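PDB 4LSB: lyase/mutase from Burkholderia cenocepacia, which is of unconfirmed function but has the TIM-barrel fold of its family, carries a bound magnesium ion and assembles as a pair of subunits. Local coordinates for residues E20-L25 against F51-T56; T110-A115 against V149-A154; L161-E166 against V183-A188; D202-V207 against V215-G220; T258-R261 against T265-F268. All coordinates share one frame; numbering follows the deposited sequence.

Interactions 1 to 4 belong to the barrel, and each is largely buried and apolar across its two segments. Interactions 1, 3 and 4 reach the same parallel sheet from outside or from its end, whereas interaction 2 joins two neighbouring helices of the outer layer. It touches interaction 3 through L161, which lies under both I111 and V149. Interaction 5 differs in place and chemistry: its centre is about 33 Å from the centre of the chain, it is only partly buried, and one carboxylate takes four hydrogen bonds there. Interactions 1, 4 and 5 all have partners on the second subunit; interactions 2 and 3 are not touched by it.

Interaction 1 (E20-L25 against F51-T56); sequences EAFRAL and FEALAT
The carboxylate of E52 is held by a salt bridge from its OE2 to NH2 of R28, and its other oxygen lies against the side chain of L25, with OE1 3.6 Å from L25 CD2. That contact is van der Waals in kind: the leucine methyl packs beside the acid group while the arginine meets the charge. CD1, the other methyl of L25, lies over the junction of E52 and A53, 3.9 Å from E52 O and 4.0 Å from A53 CB. F22 reaches the same alanine from one helical turn earlier. Its CG stands anti to the backbone N (chi1 -170°), which swings the ring forward although the CB itself is not aimed at 51-56, and CE1 comes within 3.7 Å of A53 CB at an oblique approach. The methyl of A53 thus meets both the ring of F22 and a methyl of L25, which approach it side by side from the same helix, and it also touches I34. The F22 ring is further held by H26, edge-to-face, and by P91 and S93. Helix 14-25 precedes the first strand, and its inward residues meet F32 and I34 of that strand, the residues leading into strand 54-55 and the start of strand 92-95. These contacts are consistent with the N-terminal helix of a TIM barrel lying across the end of the barrel at which the strands begin.

Interaction 2 (T110-A115 against V149-A154); sequences TIRLAA and VDAARA
Helices 110-115 and 149-153 run in broadly the same direction, their axes 9.0 Å apart at closest approach and crossing at -34°. The backbones come nearest at R112 and A151, whose CA atoms are 6.4 Å apart. A151 fits this spacing by presenting only a methyl group, which lies against the beta-branched side chain of I111, with I111 CG2 3.8 Å from A151 CB. The same CG2 lies 3.9 Å from the backbone N of A152, bringing the isoleucine methyl down onto the helix backbone. The first torsion divides the work of the isoleucine: CG1 stands anti to the carbonyl carbon (chi1 -66°) and CG2 anti to the backbone N, which leaves CG2 for the neighbouring helix while CD1, at the end of the other branch, meets L161 of strand 160-164 below. V149, directed away from helix 104-116, packs on that leucine as well, so both helices rest on one strand residue. Toward solvent, R112 bends back over the seam and sets NH1 4.3 Å from A151 CB, oblique to the guanidinium; its NH2 forms a salt bridge with OE1 of E109. The join between the two helices is therefore one of shape: an isoleucine branch and an alanine methyl set the spacing, and the charge of R112 at its rim is met by E109 of its own helix, not by the helix opposite.

Interaction 3 (L161-E166 against V183-A188); sequences LTARCE and VAYRDA
Apolar packing between strand and helix centres on Y185, which lies over A163 with its CB 3.6 Å from A163 CB; the alanine methyl also meets CD2 of the ring at 3.8 Å. Farther along the ring, CE2 is 4.1 Å from C165 CB. The first torsion (chi1 -55°) places CG beside the backbone N and lays the ring along the outer side of the strand. The backbone O of R164 lies 3.7 Å from Y185 CE2, in van der Waals contact oblique to the ring. Y185 OH is hydrogen-bonded to OD2 of D126 and also to NH1 of R181, while OD1 of the same aspartate receives the backbone N of E166. Ionic pairs lie to either side of this seam. R164, whose CB points away from the helix, clasps E166 side-on, NE to OE2 at 2.7 Å and NH2 to OE1 at 2.8 Å, and its side chain is about 6 Å from the magnesium ion. R186 NH2 meets D187 OD1 at 2.7 Å. Apolar contact thus joins helix 175-187 to its own strand of the beta-alpha-beta unit, and D126 binds both the tyrosine hydroxyl and the backbone of E166 just after the strand.

Interaction 4 (D202-V207 against V215-G220); sequences DEIAAV and VNVVMG
Helix 202-207 lies across strand 215-218 with the two chain directions opposed, so that I204 stands nearest V217 and V207 nearest V215, the CA atoms being 8.2 and 8.0 Å apart. These four side chains all point into the gap and meet by methyl groups alone. I204 reaches V217 through its short branch, CG2 lying 4.2 Å from V217 CG2, and the two side chains cross obliquely. On the isoleucine this CG2 is anti to the backbone N, while on the valine CG2 stands anti to the carbonyl carbon (chi1 164°), which turns that methyl outward to the helix. One helical turn on, V207 CG1 is 4.3 Å from V215 CG2, again a branch of one valine against a branch of another. The alternation of the strand gives its other face a different chemistry: N216 turns to the barrel interior, where OD1 accepts from NE of R238 and ND2 is bonded to OG of S240. The helix and strand are the second and third members of the beta-alpha-beta crossover 192-194, 201-211, 215-218. On one flank L175, I179 and L182 of helix 175-187 pack on V207; on the other, L231 of helix 228-233 lies against both I204 and V217, with V236 beside them. Beyond the strand end, M219 also touches L231 and packs on F266 of the second subunit.

Interaction 5 (T258-R261 against T265-F268); sequences TEMR and TFTF
With its CG anti to the backbone N (chi1 179°) and the chain extended beyond it, E259 carries its carboxylate straight out from the helix to the 265-268 loop, where T265 and T267 both hold OG1 between the backbone N and the carbonyl carbon, which directs both hydroxyls at the carboxylate. OE2 is gripped three times. T265 OG1 donates to its anti lone pair at 2.8 Å; T267 OG1 comes from above the carboxylate plane at 2.6 Å from OE2; and T267 N binds on the syn side, 2.8 Å from OE2 and 30° out of the plane. The other oxygen, OE1, receives F268 N at 2.9 Å through its syn lone pair and lies at the edge of the F268 ring, whose plane is nearly perpendicular to that of the carboxylate (82°). Four donors thus fix the rotation of the acid group, consistent with an ionised carboxylate. The next helix residue adds an apolar counterpart: M260 packs SD 3.6 Å from F266 CE1, a Met-aromatic contact oblique to that ring, and SD makes a second Met-aromatic contact at the edge of the F268 ring. Its CG is 3.8 Å from F268 CE2. The bonds fold the chain back on the end of helix 244-263 before helix 275-283 begins. Far from its own barrel, this turn lies against the second subunit, whose S227, L226 and L245 pack on T265, F266 and F268 in that order, while R261 makes a cation-pi contact with F51 of that subunit.

Interaction 1 (E20-L25 against F51-T56)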
# COMPACT_ATOMS: atom_id res chain seq x y z
N GLU B 20 -7.08 22.35 -16.28
CA GLU B 20 -6.28 23.42 -16.85
C GLU B 20 -4.87 23.44 -16.32
O GLU B 20 -3.92 23.68 -17.09
CB GLU B 20 -6.91 24.80 -16.61
CG GLU B 20 -6.09 25.93 -17.24
CD GLU B 20 -5.82 25.79 -18.75
OE1 GLU B 20 -6.70 25.32 -19.52
OE2 GLU B 20 -4.69 26.16 -19.17
N ALA B 21 -4.72 23.26 -15.02
CA ALA B 21 -3.39 23.19 -14.44
C ALA B 21 -2.57 22.04 -15.10
O ALA B 21 -1.37 22.18 -15.43
CB ALA B 21 -3.48 23.03 -12.94
N PHE B 22 -3.23 20.91 -15.32
CA PHE B 22 -2.56 19.74 -15.88
C PHE B 22 -2.13 20.01 -17.32
O PHE B 22 -0.99 19.70 -17.69
CB PHE B 22 -3.46 18.53 -15.83
CG PHE B 22 -2.74 17.26 -16.18
CD1 PHE B 22 -1.59 16.88 -15.49
CD2 PHE B 22 -3.21 16.44 -17.16
CE1 PHE B 22 -0.94 15.67 -15.80
CE2 PHE B 22 -2.57 15.24 -17.46
CZ PHE B 22 -1.43 14.87 -16.78
N ARG B 23 -3.03 20.57 -18.14
CA ARG B 23 -2.69 20.87 -19.53
C ARG B 23 -1.48 21.85 -19.57
O ARG B 23 -0.57 21.65 -20.37
CB ARG B 23 -3.91 21.46 -20.28
CG ARG B 23 -3.67 21.72 -21.78
CD ARG B 23 -4.56 22.87 -22.34
NE ARG B 23 -4.21 24.14 -21.69
CZ ARG B 23 -3.18 24.95 -22.04
NH1 ARG B 23 -2.38 24.68 -23.08
NH2 ARG B 23 -2.95 26.05 -21.33
N ALA B 24 -1.51 22.86 -18.70
CA ALA B 24 -0.45 23.87 -18.59
C ALA B 24 0.93 23.31 -18.22
O ALA B 24 1.95 23.86 -18.66
CB ALA B 24 -0.84 24.96 -17.60
N LEU B 25 0.96 22.25 -17.41
CA LEU B 25 2.24 21.57 -17.09
C LEU B 25 2.91 21.14 -18.34
O LEU B 25 4.14 21.15 -18.38
CB LEU B 25 2.07 20.31 -16.20
CG LEU B 25 1.57 20.59 -14.82
CD1 LEU B 25 1.20 19.38 -14.01
CD2 LEU B 25 2.61 21.46 -14.10
N PHE B 51 4.83 17.37 -5.72
CA PHE B 51 4.50 16.99 -7.11
C PHE B 51 3.23 17.72 -7.52
O PHE B 51 2.43 18.16 -6.65
CB PHE B 51 4.44 15.49 -7.29
CG PHE B 51 5.76 14.84 -7.22
CD1 PHE B 51 6.63 14.89 -8.29
CD2 PHE B 51 6.16 14.19 -6.05
CE1 PHE B 51 7.88 14.26 -8.22
CE2 PHE B 51 7.43 13.61 -5.96
CZ PHE B 51 8.29 13.65 -7.06
N GLU B 52 3.11 17.95 -8.83
CA GLU B 52 2.01 18.79 -9.35
C GLU B 52 0.90 18.01 -10.05
O GLU B 52 -0.13 18.59 -10.43
CB GLU B 52 2.58 19.84 -10.30
CG GLU B 52 3.26 20.98 -9.54
CD GLU B 52 3.96 21.92 -10.50
OE1 GLU B 52 3.34 22.91 -10.90
OE2 GLU B 52 5.10 21.67 -10.89
N ALA B 53 1.11 16.72 -10.20
CA ALA B 53 0.12 15.83 -10.80
C ALA B 53 0.45 14.46 -10.35
O ALA B 53 1.58 14.21 -9.92
CB ALA B 53 0.23 15.92 -12.29
N LEU B 54 -0.49 13.55 -10.48
CA LEU B 54 -0.26 12.11 -10.17
C LEU B 54 -0.78 11.27 -11.33
O LEU B 54 -1.71 11.68 -12.03
CB LEU B 54 -1.01 11.72 -8.86
CG LEU B 54 -0.72 12.61 -7.66
CD1 LEU B 54 -1.66 12.25 -6.52
CD2 LEU B 54 0.69 12.46 -7.21
N ALA B 55 -0.20 10.07 -11.52
CA ALA B 55 -0.69 9.12 -12.47
C ALA B 55 -0.94 7.80 -11.77
O ALA B 55 -0.13 7.30 -10.96
CB ALA B 55 0.31 8.93 -13.60
N THR B 56 -2.04 7.16 -12.12
CA THR B 56 -2.30 5.84 -11.55
C THR B 56 -1.40 4.84 -12.25
O THR B 56 -0.77 5.17 -13.29
CB THR B 56 -3.77 5.46 -11.65
OG1 THR B 56 -4.12 5.32 -13.00
CG2 THR B 56 -4.67 6.49 -10.99

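Interaction 2 (T110-A115 against V149-A154)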
# COMPACT_ATOMS: atom_id res chain seq x y z
N THR B 110 -14.97 4.33 -21.79
CA THR B 110 -13.95 4.33 -20.74
C THR B 110 -13.43 5.76 -20.43
O THR B 110 -13.28 6.16 -19.25
CB THR B 110 -12.81 3.37 -21.10
OG1 THR B 110 -13.30 2.03 -21.06
CG2 THR B 110 -11.69 3.47 -20.10
N ILE B 111 -13.17 6.53 -21.48
CA ILE B 111 -12.76 7.92 -21.27
C ILE B 111 -13.84 8.71 -20.51
O ILE B 111 -13.54 9.44 -19.56
CB ILE B 111 -12.46 8.66 -22.61
CG1 ILE B 111 -11.24 8.07 -23.31
CG2 ILE B 111 -12.30 10.17 -22.38
CD1 ILE B 111 -9.95 8.15 -22.49
N ARG B 112 -15.09 8.58 -20.90
CA ARG B 112 -16.18 9.32 -20.19
C ARG B 112 -16.27 8.93 -18.74
O ARG B 112 -16.44 9.77 -17.88
CB ARG B 112 -17.54 9.05 -20.81
CG ARG B 112 -17.74 9.59 -22.20
CD ARG B 112 -19.24 9.54 -22.54
NE ARG B 112 -19.58 8.21 -23.06
CZ ARG B 112 -19.33 7.80 -24.31
NH1 ARG B 112 -18.76 8.65 -25.17
NH2 ARG B 112 -19.65 6.55 -24.69
N LEU B 113 -16.20 7.63 -18.49
CA LEU B 113 -16.24 7.12 -17.12
C LEU B 113 -15.05 7.57 -16.27
O LEU B 113 -15.17 7.82 -15.08
CB LEU B 113 -16.33 5.59 -17.12
CG LEU B 113 -17.68 5.04 -17.64
CD1 LEU B 113 -17.57 3.55 -17.90
CD2 LEU B 113 -18.83 5.39 -16.70
N ALA B 114 -13.88 7.65 -16.89
CA ALA B 114 -12.68 8.03 -16.16
C ALA B 114 -12.81 9.48 -15.78
O ALA B 114 -12.49 9.87 -14.68
CB ALA B 114 -11.43 7.81 -16.98
N ALA B 115 -13.36 10.30 -16.68
CA ALA B 115 -13.58 11.70 -16.36
C ALA B 115 -14.61 11.84 -15.24
O ALA B 115 -14.42 12.63 -14.31
CB ALA B 115 -14.01 12.49 -17.61
N VAL B 149 -10.39 10.54 -28.41
CA VAL B 149 -10.26 11.97 -28.57
C VAL B 149 -11.63 12.64 -28.63
O VAL B 149 -11.86 13.70 -28.04
CB VAL B 149 -9.44 12.27 -29.86
CG1 VAL B 149 -9.67 13.71 -30.37
CG2 VAL B 149 -7.97 11.98 -29.60
N ASP B 150 -12.55 12.05 -29.38
CA ASP B 150 -13.89 12.62 -29.48
C ASP B 150 -14.59 12.67 -28.12
O ASP B 150 -15.25 13.66 -27.80
CB ASP B 150 -14.78 11.87 -30.45
CG ASP B 150 -14.36 12.04 -31.89
OD1 ASP B 150 -13.69 13.05 -32.22
OD2 ASP B 150 -14.70 11.15 -32.68
N ALA B 151 -14.46 11.61 -27.33
CA ALA B 151 -14.98 11.63 -25.99
C ALA B 151 -14.30 12.72 -25.16
O ALA B 151 -14.95 13.42 -24.40
CB ALA B 151 -14.77 10.30 -25.31
N ALA B 152 -12.98 12.78 -25.24
CA ALA B 152 -12.20 13.80 -24.50
C ALA B 152 -12.66 15.19 -24.87
O ALA B 152 -12.96 15.99 -23.99
CB ALA B 152 -10.71 13.64 -24.77
N ARG B 153 -12.85 15.46 -26.17
CA ARG B 153 -13.24 16.83 -26.60
C ARG B 153 -14.70 17.20 -26.27
O ARG B 153 -15.06 18.38 -26.23
CB ARG B 153 -12.97 17.06 -28.11
CG ARG B 153 -11.52 16.81 -28.57
CD ARG B 153 -10.43 17.58 -27.77
NE ARG B 153 -9.14 16.88 -27.90
CZ ARG B 153 -8.34 16.45 -26.92
NH1 ARG B 153 -8.56 16.69 -25.61
NH2 ARG B 153 -7.25 15.79 -27.27
N ALA B 154 -15.53 16.20 -25.98
CA ALA B 154 -16.90 16.45 -25.55
C ALA B 154 -17.02 16.82 -24.09
O ALA B 154 -18.09 17.15 -23.65
CB ALA B 154 -17.80 15.25 -25.87

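Interaction 3 (L161-E166 against V183-A188)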
# COMPACT_ATOMS: atom_id res chain seq x y z
N LEU B 161 -5.31 13.53 -23.20
CA LEU B 161 -5.24 12.16 -23.68
C LEU B 161 -3.82 11.74 -24.06
O LEU B 161 -3.21 12.33 -24.94
CB LEU B 161 -6.18 11.86 -24.84
CG LEU B 161 -6.13 10.40 -25.35
CD1 LEU B 161 -6.80 9.41 -24.43
CD2 LEU B 161 -6.75 10.26 -26.74
N THR B 162 -3.34 10.71 -23.38
CA THR B 162 -2.06 10.08 -23.72
C THR B 162 -2.34 8.84 -24.57
O THR B 162 -3.06 7.94 -24.13
CB THR B 162 -1.25 9.73 -22.47
OG1 THR B 162 -0.99 10.88 -21.69
CG2 THR B 162 0.09 9.12 -22.86
N ALA B 163 -1.78 8.78 -25.78
CA ALA B 163 -1.87 7.63 -26.62
C ALA B 163 -0.56 6.84 -26.47
O ALA B 163 0.53 7.41 -26.59
CB ALA B 163 -2.06 8.05 -28.07
N ARG B 164 -0.71 5.57 -26.09
CA ARG B 164 0.42 4.64 -25.91
C ARG B 164 0.60 3.66 -27.06
O ARG B 164 -0.34 3.03 -27.57
CB ARG B 164 0.25 3.85 -24.60
CG ARG B 164 0.70 4.61 -23.36
CD ARG B 164 0.42 3.93 -22.04
NE ARG B 164 1.08 2.63 -21.94
CZ ARG B 164 1.28 1.98 -20.82
NH1 ARG B 164 0.92 2.47 -19.65
NH2 ARG B 164 1.85 0.80 -20.87
N CYS B 165 1.85 3.50 -27.45
CA CYS B 165 2.25 2.45 -28.39
C CYS B 165 3.12 1.44 -27.63
O CYS B 165 4.19 1.79 -27.07
CB CYS B 165 2.98 2.99 -29.60
SG CYS B 165 3.62 1.64 -30.62
N GLU B 166 2.66 0.20 -27.60
CA GLU B 166 3.23 -0.79 -26.71
C GLU B 166 4.26 -1.71 -27.36
O GLU B 166 4.67 -2.68 -26.76
CB GLU B 166 2.11 -1.61 -26.07
CG GLU B 166 1.09 -0.77 -25.35
CD GLU B 166 1.67 -0.07 -24.13
OE1 GLU B 166 2.00 -0.78 -23.15
OE2 GLU B 166 1.77 1.18 -24.12
N VAL B 183 2.92 9.21 -34.28
CA VAL B 183 2.56 10.32 -35.16
C VAL B 183 1.08 10.20 -35.64
O VAL B 183 0.35 11.18 -35.74
CB VAL B 183 3.51 10.33 -36.39
CG1 VAL B 183 2.97 11.24 -37.48
CG2 VAL B 183 4.90 10.75 -35.96
N ALA B 184 0.65 8.99 -35.89
CA ALA B 184 -0.72 8.77 -36.36
C ALA B 184 -1.74 9.06 -35.23
O ALA B 184 -2.82 9.60 -35.47
CB ALA B 184 -0.89 7.37 -36.87
N TYR B 185 -1.37 8.67 -34.02
CA TYR B 185 -2.16 8.97 -32.83
C TYR B 185 -2.22 10.49 -32.57
O TYR B 185 -3.28 11.01 -32.24
CB TYR B 185 -1.61 8.20 -31.62
CG TYR B 185 -1.47 6.68 -31.76
CD1 TYR B 185 -2.15 5.97 -32.77
CD2 TYR B 185 -0.69 5.95 -30.87
CE1 TYR B 185 -2.03 4.58 -32.90
CE2 TYR B 185 -0.59 4.57 -30.98
CZ TYR B 185 -1.27 3.88 -32.00
OH TYR B 185 -1.13 2.52 -32.15
N ARG B 186 -1.10 11.19 -32.73
CA ARG B 186 -1.04 12.64 -32.61
C ARG B 186 -1.99 13.24 -33.67
O ARG B 186 -2.77 14.15 -33.38
CB ARG B 186 0.39 13.14 -32.83
CG ARG B 186 0.56 14.63 -32.69
CD ARG B 186 1.73 15.11 -33.50
NE ARG B 186 1.46 15.11 -34.94
CZ ARG B 186 2.40 14.98 -35.88
NH1 ARG B 186 3.66 14.81 -35.54
NH2 ARG B 186 2.08 15.02 -37.17
N ASP B 187 -1.92 12.73 -34.90
CA ASP B 187 -2.75 13.30 -35.95
C ASP B 187 -4.23 13.02 -35.72
O ASP B 187 -5.07 13.82 -36.10
CB ASP B 187 -2.33 12.81 -37.32
CG ASP B 187 -1.01 13.38 -37.74
OD1 ASP B 187 -0.51 14.32 -37.08
OD2 ASP B 187 -0.45 12.84 -38.72
N ALA B 188 -4.53 11.92 -35.05
CA ALA B 188 -5.89 11.67 -34.63
C ALA B 188 -6.40 12.55 -33.47
O ALA B 188 -7.59 12.52 -33.20
CB ALA B 188 -6.07 10.21 -34.32

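Interaction 4 (D202-V207 against V215-G220)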
# COMPACT_ATOMS: atom_id res chain seq x y z
N ASP B 202 19.32 8.38 -27.81
CA ASP B 202 19.22 8.73 -29.24
C ASP B 202 17.87 8.34 -29.80
O ASP B 202 17.33 9.08 -30.61
CB ASP B 202 20.32 8.04 -30.07
CG ASP B 202 21.73 8.62 -29.81
OD1 ASP B 202 21.85 9.76 -29.31
OD2 ASP B 202 22.70 7.92 -30.17
N GLU B 203 17.35 7.19 -29.40
CA GLU B 203 15.99 6.76 -29.82
C GLU B 203 14.91 7.73 -29.29
O GLU B 203 14.02 8.18 -30.02
CB GLU B 203 15.71 5.32 -29.40
CG GLU B 203 16.58 4.28 -30.13
CD GLU B 203 15.99 2.87 -30.16
OE1 GLU B 203 15.10 2.55 -29.37
OE2 GLU B 203 16.45 2.03 -30.99
N ILE B 204 15.02 8.11 -28.03
CA ILE B 204 14.09 9.09 -27.44
C ILE B 204 14.11 10.45 -28.16
O ILE B 204 13.07 11.04 -28.46
CB ILE B 204 14.42 9.31 -25.93
CG1 ILE B 204 14.07 8.10 -25.10
CG2 ILE B 204 13.67 10.51 -25.38
CD1 ILE B 204 14.67 8.11 -23.73
N ALA B 205 15.30 10.97 -28.43
CA ALA B 205 15.37 12.26 -29.13
C ALA B 205 14.73 12.22 -30.51
O ALA B 205 14.17 13.18 -30.98
CB ALA B 205 16.79 12.71 -29.23
N ALA B 206 14.84 11.09 -31.19
CA ALA B 206 14.20 10.89 -32.50
C ALA B 206 12.68 10.85 -32.38
O ALA B 206 11.99 11.31 -33.26
CB ALA B 206 14.68 9.61 -33.13
N VAL B 207 12.20 10.19 -31.35
CA VAL B 207 10.75 10.24 -31.03
C VAL B 207 10.26 11.67 -30.81
O VAL B 207 9.29 12.07 -31.44
CB VAL B 207 10.37 9.39 -29.80
CG1 VAL B 207 8.90 9.50 -29.52
CG2 VAL B 207 10.66 7.94 -30.11
N VAL B 215 5.78 14.43 -25.30
CA VAL B 215 6.09 12.99 -25.15
C VAL B 215 6.32 12.66 -23.68
O VAL B 215 6.99 13.43 -22.96
CB VAL B 215 7.29 12.60 -26.03
CG1 VAL B 215 7.83 11.21 -25.71
CG2 VAL B 215 6.90 12.71 -27.50
N ASN B 216 5.74 11.54 -23.22
CA ASN B 216 6.01 11.01 -21.87
C ASN B 216 7.00 9.88 -22.06
O ASN B 216 6.84 9.07 -22.98
CB ASN B 216 4.70 10.45 -21.28
CG ASN B 216 4.88 9.82 -19.91
OD1 ASN B 216 4.55 10.43 -18.93
ND2 ASN B 216 5.31 8.55 -19.84
N VAL B 217 8.00 9.82 -21.19
CA VAL B 217 8.94 8.71 -21.12
C VAL B 217 8.85 8.13 -19.70
O VAL B 217 8.74 8.90 -18.72
CB VAL B 217 10.37 9.21 -21.37
CG1 VAL B 217 11.39 8.18 -20.93
CG2 VAL B 217 10.51 9.56 -22.86
N VAL B 218 8.84 6.81 -19.60
CA VAL B 218 8.81 6.15 -18.28
C VAL B 218 10.23 5.72 -17.93
O VAL B 218 10.98 5.29 -18.79
CB VAL B 218 7.85 4.93 -18.22
CG1 VAL B 218 8.26 3.83 -19.19
CG2 VAL B 218 7.80 4.38 -16.80
N MET B 219 10.57 5.91 -16.67
CA MET B 219 11.83 5.53 -16.16
C MET B 219 11.65 4.42 -15.13
O MET B 219 10.72 4.46 -14.32
CB MET B 219 12.56 6.73 -15.55
CG MET B 219 13.25 7.55 -16.61
SD MET B 219 14.71 6.71 -17.24
CE MET B 219 14.41 6.80 -19.00
N GLY B 220 12.57 3.45 -15.19
CA GLY B 220 12.66 2.37 -14.22
C GLY B 220 11.92 1.09 -14.55
O GLY B 220 11.76 0.21 -13.69

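Interaction 5 (T258-R261 against T265-F268)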
# COMPACT_ATOMS: atom_id res chain seq x y z
N THR B 258 13.16 -10.56 5.02
CA THR B 258 14.35 -11.40 4.94
C THR B 258 15.18 -11.27 6.20
O THR B 258 15.64 -12.25 6.75
CB THR B 258 15.22 -11.02 3.71
OG1 THR B 258 14.49 -11.34 2.52
CG2 THR B 258 16.58 -11.78 3.68
N GLU B 259 15.33 -10.04 6.70
CA GLU B 259 16.10 -9.83 7.91
C GLU B 259 15.39 -10.58 9.03
O GLU B 259 16.02 -11.33 9.82
CB GLU B 259 16.17 -8.32 8.26
CG GLU B 259 16.95 -8.08 9.54
CD GLU B 259 16.90 -6.65 10.06
OE1 GLU B 259 16.30 -5.80 9.40
OE2 GLU B 259 17.52 -6.41 11.11
N MET B 260 14.05 -10.44 9.11
CA MET B 260 13.35 -11.10 10.19
C MET B 260 13.43 -12.60 10.14
O MET B 260 13.62 -13.26 11.20
CB MET B 260 11.89 -10.66 10.28
CG MET B 260 11.76 -9.21 10.77
SD MET B 260 10.01 -8.78 10.93
CE MET B 260 9.50 -8.62 9.24
N ARG B 261 13.26 -13.17 8.95
CA ARG B 261 13.30 -14.63 8.79
C ARG B 261 14.68 -15.19 9.03
O ARG B 261 14.81 -16.18 9.72
CB ARG B 261 12.84 -15.05 7.39
CG ARG B 261 11.38 -14.79 7.10
CD ARG B 261 10.46 -15.73 7.84
NE ARG B 261 10.90 -17.11 7.69
CZ ARG B 261 10.71 -18.05 8.60
NH1 ARG B 261 10.09 -17.79 9.75
NH2 ARG B 261 11.15 -19.27 8.36
N THR B 265 15.98 -10.17 13.55
CA THR B 265 16.26 -8.79 13.94
C THR B 265 15.35 -7.80 13.17
O THR B 265 14.71 -8.14 12.14
CB THR B 265 17.77 -8.46 13.76
OG1 THR B 265 18.19 -8.75 12.40
CG2 THR B 265 18.62 -9.24 14.74
N PHE B 266 15.26 -6.59 13.70
CA PHE B 266 14.33 -5.59 13.27
C PHE B 266 14.99 -4.25 12.94
O PHE B 266 14.37 -3.16 13.07
CB PHE B 266 13.31 -5.42 14.38
CG PHE B 266 12.64 -6.71 14.78
CD1 PHE B 266 11.60 -7.23 14.03
CD2 PHE B 266 13.08 -7.43 15.87
CE1 PHE B 266 10.98 -8.41 14.37
CE2 PHE B 266 12.48 -8.63 16.21
CZ PHE B 266 11.42 -9.12 15.45
N THR B 267 16.26 -4.30 12.55
CA THR B 267 17.01 -3.06 12.33
C THR B 267 16.48 -2.31 11.11
O THR B 267 16.68 -1.11 10.95
CB THR B 267 18.52 -3.33 12.16
OG1 THR B 267 18.77 -4.11 10.97
CG2 THR B 267 19.08 -3.98 13.39
N PHE B 268 15.76 -3.03 10.25
CA PHE B 268 15.08 -2.37 9.17
C PHE B 268 14.19 -1.17 9.63
O PHE B 268 13.92 -0.27 8.87
CB PHE B 268 14.30 -3.40 8.38
CG PHE B 268 13.02 -3.84 9.03
CD1 PHE B 268 11.88 -3.03 9.00
CD2 PHE B 268 12.95 -5.06 9.67
CE1 PHE B 268 10.71 -3.45 9.54
CE2 PHE B 268 11.76 -5.47 10.28
CZ PHE B 268 10.64 -4.67 10.19